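Aromatic amino acid aminotransferase I (Candida albicans WO-1, PDB 6HNU) probably transfers the amino group of aromatic L-amino acids to 2-oxoglutarate, using pyridoxal 5'-phosphate as cofactor. Local coordinates at residues L276-P281 with G358-Y363; N386-G391 with G464-V469; I371-Q376 with Q473-L478; I83-K88 with A340-R345; V181-D186 with E193-L198. All coordinates share one frame; numbering follows the deposited sequence. Where two conformers were deposited one is given.

Contact 1: residues L276-P281 with G358-Y363; sequences LKALVP and GLRAEY
Arg-360 brings its guanidinium group up to the methyl of Ala-278, with NH2 of the arginine 3.7 Å from CB of the alanine. Leu-279 adds a second van der Waals touch, its CD2 lying 4.2 Å from Arg-360 NH1. Both methyls approach the guanidinium at a slant. The reach is long, since the nearest CA atoms, those of Leu-279 and Arg-360, are 10.5 Å apart; an arginine suits the place because its chain is extended as far as NE, beginning with CG anti to the backbone N (chi1 177°). Arg-360 belongs to helix 334-377, the long helix that in this fold type I aminotransferase runs between the large and small domains, and it meets the chain where helix 272-278 passes into a loop. The polar link is made by water 1, which sits at the edge of the guanidinium, in its plane. The water accepts from Arg-360 NH1 at 2.9 Å and donates to Ala-278 O at 2.8 Å, so one water bridges the backbone at the end of helix 272-278 to the arginine. The charge itself is met by Glu-255, whose OE2 forms a salt bridge with Arg-360 NE and probably helps to fix the rotation of the group. Leu-279 also packs on Tyr-250, next in sequence to the cofactor-binding Tyr-249.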
# COMPACT_ATOMS: atom_id res chain seq x y z
N LEU B 276 22.06 14.34 -18.75
CA LEU B 276 21.27 13.25 -19.38
C LEU B 276 22.22 12.33 -20.16
O LEU B 276 21.95 11.10 -20.21
CB LEU B 276 20.17 13.82 -20.27
CG LEU B 276 19.01 14.53 -19.57
CD1 LEU B 276 18.01 15.02 -20.61
CD2 LEU B 276 18.29 13.66 -18.54
N LYS B 277 23.28 12.88 -20.77
CA LYS B 277 24.24 12.07 -21.56
C LYS B 277 25.11 11.21 -20.63
O LYS B 277 25.62 10.18 -21.11
CB LYS B 277 25.17 12.91 -22.45
CG LYS B 277 24.69 13.05 -23.88
CD LYS B 277 25.44 14.08 -24.70
CE LYS B 277 24.68 14.54 -25.94
NZ LYS B 277 23.80 15.70 -25.64
N ALA B 278 25.33 11.65 -19.40
CA ALA B 278 26.23 10.97 -18.43
C ALA B 278 25.56 9.74 -17.82
O ALA B 278 26.31 8.88 -17.31
CB ALA B 278 26.66 11.92 -17.36
N LEU B 279 24.23 9.67 -17.79
CA LEU B 279 23.47 8.63 -17.06
C LEU B 279 23.67 7.29 -17.77
O LEU B 279 23.70 7.25 -18.99
CB LEU B 279 22.00 9.06 -17.00
CG LEU B 279 21.73 10.33 -16.19
CD1 LEU B 279 20.27 10.71 -16.25
CD2 LEU B 279 22.18 10.18 -14.75
N VAL B 280 23.91 6.22 -17.02
CA VAL B 280 24.09 4.88 -17.62
C VAL B 280 22.76 4.49 -18.27
O VAL B 280 21.71 4.71 -17.69
CB VAL B 280 24.50 3.84 -16.56
CG1 VAL B 280 23.44 3.72 -15.48
CG2 VAL B 280 24.76 2.48 -17.17
N PRO B 281 22.75 3.88 -19.48
CA PRO B 281 21.49 3.37 -20.04
C PRO B 281 20.78 2.39 -19.08
O PRO B 281 21.42 1.47 -18.58
CB PRO B 281 21.94 2.63 -21.31
CG PRO B 281 23.40 2.39 -21.06
CD PRO B 281 23.88 3.64 -20.37
N GLY B 358 21.78 18.53 -8.53
CA GLY B 358 22.17 18.87 -7.15
C GLY B 358 22.36 17.60 -6.34
O GLY B 358 23.37 17.48 -5.60
N LEU B 359 21.47 16.62 -6.51
CA LEU B 359 21.57 15.31 -5.81
C LEU B 359 22.88 14.62 -6.25
O LEU B 359 23.61 14.16 -5.35
CB LEU B 359 20.30 14.52 -6.12
CG LEU B 359 20.09 13.23 -5.33
CD1 LEU B 359 19.99 13.49 -3.84
CD2 LEU B 359 18.82 12.52 -5.81
N ARG B 360 23.16 14.53 -7.54
CA ARG B 360 24.43 14.02 -8.12
C ARG B 360 25.64 14.70 -7.46
O ARG B 360 26.52 13.98 -6.99
CB ARG B 360 24.42 14.21 -9.63
CG ARG B 360 25.71 13.78 -10.31
CD ARG B 360 25.63 14.05 -11.79
NE ARG B 360 26.73 13.53 -12.58
CZ ARG B 360 26.76 12.33 -13.14
NH1 ARG B 360 25.75 11.49 -12.97
NH2 ARG B 360 27.81 11.96 -13.83
N ALA B 361 25.70 16.04 -7.43
CA ALA B 361 26.83 16.80 -6.84
C ALA B 361 27.02 16.40 -5.37
O ALA B 361 28.18 16.06 -4.96
CB ALA B 361 26.61 18.29 -6.99
N GLU B 362 25.95 16.39 -4.58
CA GLU B 362 26.05 16.08 -3.12
C GLU B 362 26.58 14.66 -2.90
O GLU B 362 27.48 14.50 -2.04
CB GLU B 362 24.70 16.14 -2.41
CG GLU B 362 24.05 17.49 -2.45
CD GLU B 362 24.80 18.54 -1.67
OE1 GLU B 362 25.44 18.18 -0.65
OE2 GLU B 362 24.73 19.72 -2.07
N TYR B 363 26.00 13.65 -3.56
CA TYR B 363 26.45 12.23 -3.44
C TYR B 363 27.89 12.08 -3.95
O TYR B 363 28.65 11.36 -3.25
CB TYR B 363 25.48 11.25 -4.11
CG TYR B 363 24.38 10.87 -3.16
CD1 TYR B 363 23.34 11.74 -2.89
CD2 TYR B 363 24.42 9.69 -2.44
CE1 TYR B 363 22.34 11.43 -1.99
CE2 TYR B 363 23.43 9.36 -1.53
CZ TYR B 363 22.37 10.22 -1.33
OH TYR B 363 21.39 9.97 -0.42
O HOH W 1 26.75 9.23 -14.54

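Contact 2: residues N386-G391 with G464-V469; sequences NPPVAG and GTYAAV
Tyr-466 gives its hydroxyl to the backbone of Gly-391, the OH to O distance being 2.7 Å. The tyrosine follows strand 459-465 of the antiparallel small-domain sheet, within an ST turn begun by Thr-465; Gly-391 lies near the end of the loop that leads into the neighbouring strand 393-399. The donor stands well above the carbonyl plane of Gly-391, 58° out of it, while the oxygen lies at the ring's edge, on the CE1 side. Pro-388 also lies near the ring plane, but on the CE2 side: its CG is 4.3 Å from Tyr-466 CE2, and its CB is 4.0 Å from Tyr-466 OH. A stiff, apolar proline suits this buried flank, since its ring carbons offer the hydroxyl no rival hydrogen-bond partner.

Further out, the ring is placed by a torsion that puts CG between the backbone N and the carbonyl carbon (chi1 40°), and is packed on Lys-366 and Ala-370 of helix 334-377 and on Met-254. Gly-391 adopts backbone angles that call for glycine, and it lies about 4 Å from the side chain of Tyr-249, which binds the cofactor. Thr-465 makes backbone hydrogen bonds to the second subunit. Its OG1 has two partners: it bonds with Met-392 O and accepts from Ala-467 N, 2.9 Å away in a nearly straight bond (N-H...O 164°).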
# COMPACT_ATOMS: atom_id res chain seq x y z
N ASN B 386 36.39 -0.98 -4.41
CA ASN B 386 35.91 -0.50 -5.74
C ASN B 386 35.21 0.82 -5.44
O ASN B 386 34.20 0.81 -4.75
CB ASN B 386 35.00 -1.57 -6.36
CG ASN B 386 34.28 -1.14 -7.63
OD1 ASN B 386 34.85 -0.42 -8.43
ND2 ASN B 386 33.04 -1.59 -7.84
N PRO B 387 35.71 2.00 -5.87
CA PRO B 387 34.98 3.25 -5.67
C PRO B 387 33.67 3.17 -6.44
O PRO B 387 33.69 2.90 -7.64
CB PRO B 387 35.89 4.33 -6.27
CG PRO B 387 37.23 3.67 -6.38
CD PRO B 387 36.93 2.21 -6.66
N PRO B 388 32.49 3.35 -5.80
CA PRO B 388 31.23 3.34 -6.53
C PRO B 388 31.11 4.51 -7.53
O PRO B 388 31.60 5.58 -7.26
CB PRO B 388 30.14 3.54 -5.46
CG PRO B 388 30.84 3.28 -4.14
CD PRO B 388 32.31 3.55 -4.37
N VAL B 389 30.47 4.24 -8.66
CA VAL B 389 30.01 5.26 -9.66
C VAL B 389 28.55 5.67 -9.39
O VAL B 389 28.10 6.65 -10.03
CB VAL B 389 30.15 4.75 -11.09
CG1 VAL B 389 31.59 4.34 -11.41
CG2 VAL B 389 29.17 3.63 -11.39
N ALA B 390 27.81 4.96 -8.52
CA ALA B 390 26.40 5.30 -8.20
C ALA B 390 26.01 4.73 -6.84
O ALA B 390 26.60 3.76 -6.40
CB ALA B 390 25.48 4.78 -9.28
N GLY B 391 25.06 5.36 -6.19
CA GLY B 391 24.42 4.79 -4.99
C GLY B 391 24.89 5.41 -3.70
O GLY B 391 25.65 6.42 -3.72
N GLY B 464 29.08 -0.25 3.91
CA GLY B 464 28.96 1.04 4.58
C GLY B 464 28.14 1.96 3.71
O GLY B 464 28.04 1.67 2.50
N THR B 465 27.55 2.96 4.32
CA THR B 465 26.86 4.09 3.65
C THR B 465 27.61 5.39 3.97
O THR B 465 28.04 5.57 5.11
CB THR B 465 25.38 4.21 4.05
OG1 THR B 465 24.88 5.39 3.39
CG2 THR B 465 25.10 4.33 5.53
N TYR B 466 27.69 6.29 2.99
CA TYR B 466 28.19 7.68 3.17
C TYR B 466 27.00 8.66 3.17
O TYR B 466 27.25 9.86 3.22
CB TYR B 466 29.24 8.02 2.12
CG TYR B 466 28.97 7.51 0.72
CD1 TYR B 466 28.00 8.09 -0.08
CD2 TYR B 466 29.69 6.45 0.20
CE1 TYR B 466 27.77 7.60 -1.36
CE2 TYR B 466 29.48 5.96 -1.08
CZ TYR B 466 28.50 6.56 -1.86
OH TYR B 466 28.23 6.07 -3.09
N ALA B 467 25.76 8.18 3.18
CA ALA B 467 24.54 9.04 3.11
C ALA B 467 23.89 9.24 4.50
O ALA B 467 22.88 9.98 4.59
CB ALA B 467 23.58 8.41 2.15
N ALA B 468 24.37 8.55 5.54
CA ALA B 468 23.59 8.38 6.79
C ALA B 468 24.02 9.43 7.83
O ALA B 468 23.12 9.84 8.63
CB ALA B 468 23.71 6.97 7.34
N VAL B 469 25.31 9.81 7.84
CA VAL B 469 25.91 10.67 8.91
C VAL B 469 26.67 11.83 8.26
O VAL B 469 27.15 11.74 7.13
CB VAL B 469 26.85 9.91 9.88
CG1 VAL B 469 26.15 8.80 10.66
CG2 VAL B 469 28.06 9.36 9.16

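Contact 3: residues I371-Q376 with Q473-L478; sequences IDALDQ and QLVVGL
Ala-373 and Leu-374 on helix 334-377 meet Leu-478 and Val-475 on helix 471-489 through saturated carbon alone. The central touch is Ala-373 CB against Leu-478 CD1, 4.0 Å apart, with the same alanine carbon 4.2 Å from Leu-478 CB. Beside it the two leucines cross obliquely, and Leu-374 CD2 is 4.0 Å from Leu-478 CD1. Both leucines carry CG anti to the carbonyl carbon (chi1 -73° in Leu-374), which swings the end of Leu-374 toward the partner helix although its CB does not point there. Val-475 CG2 reaches Ala-373 CB at 4.5 Å, a marginal touch that is the less certain because this valine has two conformers.

In backbone terms the helices run nearly parallel, at 25°, with segment axes 9.4 Å apart. The small alanine suits the closest point: the CA atoms of Ala-373 and Val-475 are only 5.9 Å apart.

The two aspartates find partners away from the interface: Asp-372 forms a salt bridge with Arg-264, and Asp-375 with Lys-380. Phe-394 of strand 393-399 touches both leucines, so the helices lie together against the small-domain sheet, while Leu-43 of the second subunit packs on Leu-478. With only saturated carbon meeting across the interface, the pairing depends on shape and exclusion of water, without directional bonds.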
# COMPACT_ATOMS: atom_id res chain seq x y z
N ILE B 371 35.75 7.29 0.12
CA ILE B 371 36.76 6.46 -0.57
C ILE B 371 38.17 7.01 -0.29
O ILE B 371 39.11 6.18 -0.15
CB ILE B 371 36.46 6.38 -2.06
CG1 ILE B 371 35.08 5.75 -2.30
CG2 ILE B 371 37.57 5.64 -2.80
CD1 ILE B 371 34.88 4.39 -1.65
N ASP B 372 38.34 8.32 -0.23
CA ASP B 372 39.60 8.93 0.26
C ASP B 372 39.92 8.38 1.66
O ASP B 372 41.10 8.07 1.94
CB ASP B 372 39.49 10.46 0.32
CG ASP B 372 39.54 11.15 -1.03
OD1 ASP B 372 39.79 10.48 -2.04
OD2 ASP B 372 39.31 12.38 -1.04
N ALA B 373 38.93 8.27 2.54
CA ALA B 373 39.16 7.76 3.91
C ALA B 373 39.49 6.25 3.84
O ALA B 373 40.48 5.84 4.50
CB ALA B 373 38.00 8.12 4.80
N LEU B 374 38.81 5.45 3.01
CA LEU B 374 39.16 4.01 2.84
C LEU B 374 40.64 3.92 2.41
O LEU B 374 41.39 3.08 2.97
CB LEU B 374 38.28 3.34 1.78
CG LEU B 374 36.83 3.05 2.16
CD1 LEU B 374 36.20 2.18 1.08
CD2 LEU B 374 36.69 2.40 3.54
N ASP B 375 41.03 4.71 1.42
CA ASP B 375 42.39 4.63 0.81
C ASP B 375 43.44 4.91 1.89
O ASP B 375 44.50 4.22 1.93
CB ASP B 375 42.50 5.63 -0.34
CG ASP B 375 43.85 5.62 -1.02
OD1 ASP B 375 44.34 4.52 -1.35
OD2 ASP B 375 44.37 6.72 -1.23
N GLN B 376 43.14 5.87 2.75
CA GLN B 376 44.06 6.40 3.78
C GLN B 376 44.18 5.40 4.94
O GLN B 376 45.31 5.21 5.41
CB GLN B 376 43.47 7.71 4.27
CG GLN B 376 44.36 8.52 5.18
CD GLN B 376 43.62 9.76 5.64
OE1 GLN B 376 43.68 10.15 6.80
NE2 GLN B 376 42.88 10.37 4.72
N GLN B 473 31.98 12.67 10.77
CA GLN B 473 31.70 11.42 11.53
C GLN B 473 31.97 10.22 10.63
O GLN B 473 32.42 9.18 11.16
CB GLN B 473 30.29 11.43 12.12
CG GLN B 473 30.09 12.49 13.19
CD GLN B 473 31.29 12.61 14.10
OE1 GLN B 473 31.76 11.63 14.67
NE2 GLN B 473 31.80 13.83 14.26
N LEU B 474 31.78 10.36 9.31
CA LEU B 474 32.16 9.33 8.32
C LEU B 474 33.66 9.06 8.43
O LEU B 474 34.06 7.87 8.50
CB LEU B 474 31.79 9.78 6.91
CG LEU B 474 32.27 8.85 5.80
CD1 LEU B 474 31.66 7.47 5.99
CD2 LEU B 474 31.91 9.40 4.43
N VAL B 475 34.50 10.11 8.42
CA VAL B 475 35.98 9.96 8.40
C VAL B 475 36.41 9.32 9.73
O VAL B 475 37.26 8.40 9.69
CB VAL B 475 36.70 11.30 8.13
CG1 VAL B 475 38.21 11.20 8.35
CG2 VAL B 475 36.40 11.82 6.74
N VAL B 476 35.83 9.78 10.83
CA VAL B 476 36.05 9.23 12.20
C VAL B 476 35.78 7.72 12.13
O VAL B 476 36.63 6.92 12.59
CB VAL B 476 35.15 9.91 13.25
CG1 VAL B 476 35.08 9.11 14.55
CG2 VAL B 476 35.58 11.34 13.54
N GLY B 477 34.60 7.36 11.61
CA GLY B 477 34.13 5.96 11.57
C GLY B 477 35.13 5.08 10.87
O GLY B 477 35.49 4.04 11.43
N LEU B 478 35.59 5.52 9.70
CA LEU B 478 36.40 4.69 8.79
C LEU B 478 37.84 4.60 9.30
O LEU B 478 38.52 3.60 8.99
CB LEU B 478 36.29 5.31 7.41
CG LEU B 478 34.95 5.05 6.74
CD1 LEU B 478 35.00 5.54 5.32
CD2 LEU B 478 34.63 3.56 6.78

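Contact 4: residues I83-K88 with A340-R345; sequences IEVFKK and ANALLR
Ile-83 sets its CD1 methyl against the helix, 3.8 Å from Ala-342 CB and 3.7 Å from the backbone N of Leu-343. The branch gets there because CG1 is placed between the backbone N and the carbonyl carbon (chi1 49°) and CD1 then extends outward. It ends against the helix surface, also 4.2 Å from Leu-343 CB. Two residues on, Val-85 turns the same way and sets its CG2 4.0 Å from Ala-342 CB, so one alanine methyl receives both branched side chains. Residue size explains the choice: Ala-342 lets the beta-branched pair come close to the helix, where the Ile-83 and Ala-342 CA atoms are 6.4 Å apart. Glu-84, between the two, points away from the helix and forms a salt bridge with Lys-57.

On the helix, Asn-341 and Arg-345 are joined one turn apart by a bond from Arg-345 NE to Asn-341 OD1, 2.9 Å long and almost in the guanidinium plane. Arg-345 goes on to Gln-116 and Asn-341 to the backbone of Asp-95.

The strand runs at 138° to the N-terminal part of helix 334-377, their segment axes 8.7 Å apart. Its partner in a two-stranded antiparallel sheet is strand 57-62; helix 112-126 flanks the helix at Leu-344, and Phe-55 of the second subunit packs on Leu-343.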
# COMPACT_ATOMS: atom_id res chain seq x y z
N ILE B 83 3.43 25.91 -2.30
CA ILE B 83 2.47 25.27 -3.25
C ILE B 83 1.18 25.02 -2.46
O ILE B 83 1.24 24.67 -1.28
CB ILE B 83 3.05 23.99 -3.88
CG1 ILE B 83 3.65 23.07 -2.81
CG2 ILE B 83 4.08 24.36 -4.94
CD1 ILE B 83 3.99 21.66 -3.26
N GLU B 84 0.06 25.19 -3.14
CA GLU B 84 -1.29 25.08 -2.58
C GLU B 84 -2.10 24.16 -3.49
O GLU B 84 -2.08 24.35 -4.73
CB GLU B 84 -1.95 26.45 -2.51
CG GLU B 84 -1.24 27.40 -1.57
CD GLU B 84 -2.13 28.58 -1.20
OE1 GLU B 84 -2.69 29.16 -2.13
OE2 GLU B 84 -2.30 28.86 0.03
N VAL B 85 -2.73 23.16 -2.87
CA VAL B 85 -3.80 22.37 -3.51
C VAL B 85 -5.11 22.59 -2.75
O VAL B 85 -5.31 22.04 -1.65
CB VAL B 85 -3.41 20.90 -3.62
CG1 VAL B 85 -4.46 20.18 -4.44
CG2 VAL B 85 -2.02 20.75 -4.26
N PHE B 86 -6.01 23.35 -3.37
CA PHE B 86 -7.38 23.55 -2.87
C PHE B 86 -8.25 22.34 -3.20
O PHE B 86 -7.96 21.57 -4.16
CB PHE B 86 -7.95 24.81 -3.51
CG PHE B 86 -7.35 26.08 -2.98
CD1 PHE B 86 -6.20 26.61 -3.55
CD2 PHE B 86 -7.94 26.75 -1.92
CE1 PHE B 86 -5.67 27.80 -3.07
CE2 PHE B 86 -7.38 27.94 -1.43
CZ PHE B 86 -6.25 28.45 -2.01
N LYS B 87 -9.35 22.21 -2.44
CA LYS B 87 -10.42 21.21 -2.65
C LYS B 87 -11.04 21.40 -4.04
O LYS B 87 -11.27 20.37 -4.73
CB LYS B 87 -11.46 21.35 -1.53
CG LYS B 87 -12.64 20.38 -1.58
CD LYS B 87 -13.18 20.16 -0.18
CE LYS B 87 -14.43 19.33 -0.13
NZ LYS B 87 -14.99 19.30 1.23
N LYS B 88 -11.29 22.65 -4.46
CA LYS B 88 -12.02 22.93 -5.73
C LYS B 88 -11.04 23.33 -6.84
O LYS B 88 -10.19 24.20 -6.61
CB LYS B 88 -13.05 24.05 -5.54
CG LYS B 88 -14.16 23.78 -4.52
CD LYS B 88 -15.28 24.83 -4.51
CE LYS B 88 -14.87 26.21 -4.98
NZ LYS B 88 -15.86 27.26 -4.65
N ALA B 340 3.07 15.68 -4.64
CA ALA B 340 4.19 15.36 -5.57
C ALA B 340 3.93 16.04 -6.91
O ALA B 340 4.81 16.68 -7.49
CB ALA B 340 4.35 13.85 -5.72
N ASN B 341 2.73 15.91 -7.42
CA ASN B 341 2.31 16.60 -8.67
C ASN B 341 2.54 18.12 -8.55
O ASN B 341 3.04 18.72 -9.52
CB ASN B 341 0.88 16.26 -8.99
CG ASN B 341 0.43 16.90 -10.28
OD1 ASN B 341 0.85 16.51 -11.37
ND2 ASN B 341 -0.40 17.91 -10.16
N ALA B 342 2.16 18.73 -7.43
CA ALA B 342 2.29 20.19 -7.19
C ALA B 342 3.77 20.58 -7.17
O ALA B 342 4.15 21.49 -7.91
CB ALA B 342 1.57 20.57 -5.94
N LEU B 343 4.61 19.82 -6.46
CA LEU B 343 6.06 20.09 -6.38
C LEU B 343 6.67 19.93 -7.77
O LEU B 343 7.38 20.86 -8.19
CB LEU B 343 6.70 19.19 -5.31
CG LEU B 343 8.22 19.27 -5.23
CD1 LEU B 343 8.68 18.97 -3.80
CD2 LEU B 343 8.85 18.32 -6.22
N LEU B 344 6.39 18.85 -8.49
CA LEU B 344 7.07 18.56 -9.77
C LEU B 344 6.67 19.60 -10.82
O LEU B 344 7.54 19.98 -11.62
CB LEU B 344 6.76 17.13 -10.21
CG LEU B 344 7.37 16.03 -9.33
CD1 LEU B 344 6.71 14.70 -9.62
CD2 LEU B 344 8.87 15.93 -9.52
N ARG B 345 5.41 20.02 -10.84
CA ARG B 345 4.89 20.99 -11.83
C ARG B 345 5.34 22.40 -11.47
O ARG B 345 5.58 23.18 -12.40
CB ARG B 345 3.38 20.87 -11.93
CG ARG B 345 3.00 19.60 -12.68
CD ARG B 345 1.53 19.37 -12.84
NE ARG B 345 1.32 18.20 -13.68
CZ ARG B 345 1.36 18.21 -15.01
NH1 ARG B 345 1.58 19.34 -15.66
NH2 ARG B 345 1.18 17.08 -15.69

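Contact 5: residues V181-D186 with E193-L198; sequences VPVTMD and EKLEEL
Thr-184 and Lys-194 touch through saturated carbon, as do Val-183 with Leu-195 and Val-181 with Leu-198; no aromatic face or planar edge enters the contact. The polar-looking pair is the tightest: Lys-194 CD lies 3.7 Å from Thr-184 CG2 and equally 3.7 Å from Thr-184 CB. Threonine presents its methyl here because CG2 is anti to the backbone N, which places OG1 beside that N (chi1 -60°). The lysine chain passes diagonally across the threonine, straight as far as CE and bent only at its last torsion.

Deeper in, Val-183 CG1 meets Leu-195 CD1 at 4.1 Å, and Leu-195 CB is 4.2 Å from the same methyl. Val-181 CG1 and Leu-198 CD2, 4.4 Å apart, make a lighter contact. Leu-195 also packs on Leu-160 of strand 158-162 and on Ile-235 of helix 226-239. Strand 179-186 turns back as the short antiparallel strand 189-190, a beta hairpin at the margin of the large-domain sheet, and helix 192-200 folds over it. Thr-184 is tied by the backbone to Ile-191.

Valines suit the buried strand positions, and the longer leucines reach from the helix to meet them, whereas threonine and lysine fit the outer border, where the aliphatic part of a lysine can pack. The helix is thus held to the strand by hydrophobic contact, with no directional bond between the two segments and a buried Val-183/Leu-195 pair at its heart.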
# COMPACT_ATOMS: atom_id res chain seq x y z
N VAL B 181 17.39 -18.13 -6.98
CA VAL B 181 18.69 -18.72 -7.42
C VAL B 181 19.68 -17.59 -7.62
O VAL B 181 19.42 -16.69 -8.42
CB VAL B 181 18.51 -19.59 -8.67
CG1 VAL B 181 19.83 -19.96 -9.31
CG2 VAL B 181 17.72 -20.84 -8.32
N PRO B 182 20.84 -17.64 -6.92
CA PRO B 182 21.81 -16.55 -6.95
C PRO B 182 22.67 -16.59 -8.22
O PRO B 182 23.01 -17.69 -8.76
CB PRO B 182 22.62 -16.78 -5.68
CG PRO B 182 22.60 -18.27 -5.50
CD PRO B 182 21.23 -18.71 -5.99
N VAL B 183 22.92 -15.40 -8.75
CA VAL B 183 23.72 -15.15 -9.97
C VAL B 183 25.07 -14.57 -9.52
O VAL B 183 25.06 -13.61 -8.76
CB VAL B 183 22.96 -14.21 -10.92
CG1 VAL B 183 23.78 -13.83 -12.14
CG2 VAL B 183 21.62 -14.81 -11.33
N THR B 184 26.18 -15.14 -10.01
CA THR B 184 27.53 -14.84 -9.51
C THR B 184 27.92 -13.42 -9.93
O THR B 184 27.59 -13.01 -11.10
CB THR B 184 28.53 -15.90 -9.94
OG1 THR B 184 28.05 -17.14 -9.40
CG2 THR B 184 29.92 -15.54 -9.47
N MET B 185 28.50 -12.70 -8.97
CA MET B 185 28.94 -11.30 -9.14
C MET B 185 30.46 -11.22 -9.00
O MET B 185 31.07 -12.09 -8.34
CB MET B 185 28.33 -10.38 -8.10
CG MET B 185 26.82 -10.34 -8.18
SD MET B 185 26.14 -9.59 -6.72
CE MET B 185 26.14 -7.85 -7.17
N ASP B 186 31.04 -10.17 -9.56
CA ASP B 186 32.37 -9.69 -9.15
C ASP B 186 32.14 -8.29 -8.57
O ASP B 186 30.99 -7.96 -8.24
CB ASP B 186 33.37 -9.81 -10.30
CG ASP B 186 33.08 -8.90 -11.50
OD1 ASP B 186 32.14 -8.06 -11.41
OD2 ASP B 186 33.75 -9.09 -12.54
N GLU B 193 28.96 -13.83 -18.52
CA GLU B 193 29.33 -15.19 -18.99
C GLU B 193 28.71 -16.27 -18.07
O GLU B 193 28.23 -17.27 -18.58
CB GLU B 193 30.84 -15.39 -19.09
CG GLU B 193 31.23 -16.86 -19.19
CD GLU B 193 32.70 -17.20 -19.37
OE1 GLU B 193 33.51 -16.35 -19.02
OE2 GLU B 193 33.02 -18.31 -19.83
N LYS B 194 28.76 -16.12 -16.76
CA LYS B 194 28.30 -17.19 -15.83
C LYS B 194 26.76 -17.27 -15.83
O LYS B 194 26.23 -18.42 -15.75
CB LYS B 194 28.82 -16.90 -14.43
CG LYS B 194 30.32 -16.93 -14.28
CD LYS B 194 30.73 -16.66 -12.87
CE LYS B 194 32.22 -16.72 -12.61
NZ LYS B 194 32.76 -18.05 -12.95
N LEU B 195 26.09 -16.12 -16.04
CA LEU B 195 24.62 -16.08 -16.23
C LEU B 195 24.24 -16.81 -17.53
O LEU B 195 23.32 -17.66 -17.49
CB LEU B 195 24.13 -14.63 -16.21
CG LEU B 195 22.66 -14.47 -16.58
CD1 LEU B 195 21.78 -15.13 -15.53
CD2 LEU B 195 22.28 -13.01 -16.71
N GLU B 196 24.94 -16.53 -18.64
CA GLU B 196 24.73 -17.24 -19.93
C GLU B 196 24.93 -18.74 -19.69
O GLU B 196 24.15 -19.53 -20.21
CB GLU B 196 25.71 -16.75 -21.00
CG GLU B 196 25.71 -17.56 -22.29
CD GLU B 196 24.42 -17.62 -23.08
OE1 GLU B 196 23.73 -16.60 -23.16
OE2 GLU B 196 24.15 -18.66 -23.69
N GLU B 197 26.01 -19.11 -19.01
CA GLU B 197 26.41 -20.53 -18.80
C GLU B 197 25.29 -21.19 -17.98
O GLU B 197 24.85 -22.29 -18.37
CB GLU B 197 27.76 -20.62 -18.09
CG GLU B 197 28.05 -22.00 -17.48
CD GLU B 197 28.17 -23.06 -18.54
OE1 GLU B 197 28.33 -22.67 -19.73
OE2 GLU B 197 28.11 -24.28 -18.21
N LEU B 198 24.88 -20.55 -16.89
CA LEU B 198 23.79 -21.04 -16.00
C LEU B 198 22.54 -21.34 -16.84
O LEU B 198 21.92 -22.39 -16.63
CB LEU B 198 23.51 -19.97 -14.94
CG LEU B 198 22.46 -20.33 -13.89
CD1 LEU B 198 22.90 -21.54 -13.08
CD2 LEU B 198 22.22 -19.15 -12.97

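How the contacts relate
Helix 334-377 ties three of the contacts together: contact 4 lies near its start, contact 1 further along and contact 3 near its end, with the centres of contacts 3 and 4 about 42 Å apart. Contacts 1 and 2 meet at Tyr-363, whose OH is 3.7 Å from Ala-467 CB. Contacts 2 and 3, centres about 11 Å apart, touch where Tyr-466 CB lies 3.8 Å from Leu-474 CD2. Contact 2 lies close to the active site, Gly-391 being about 10 Å from bound pyridoxal phosphate and about 11 Å from bound phenylalanine. Contact 5 touches none of the others, though its nearest atoms come within about 7 Å of contact 2.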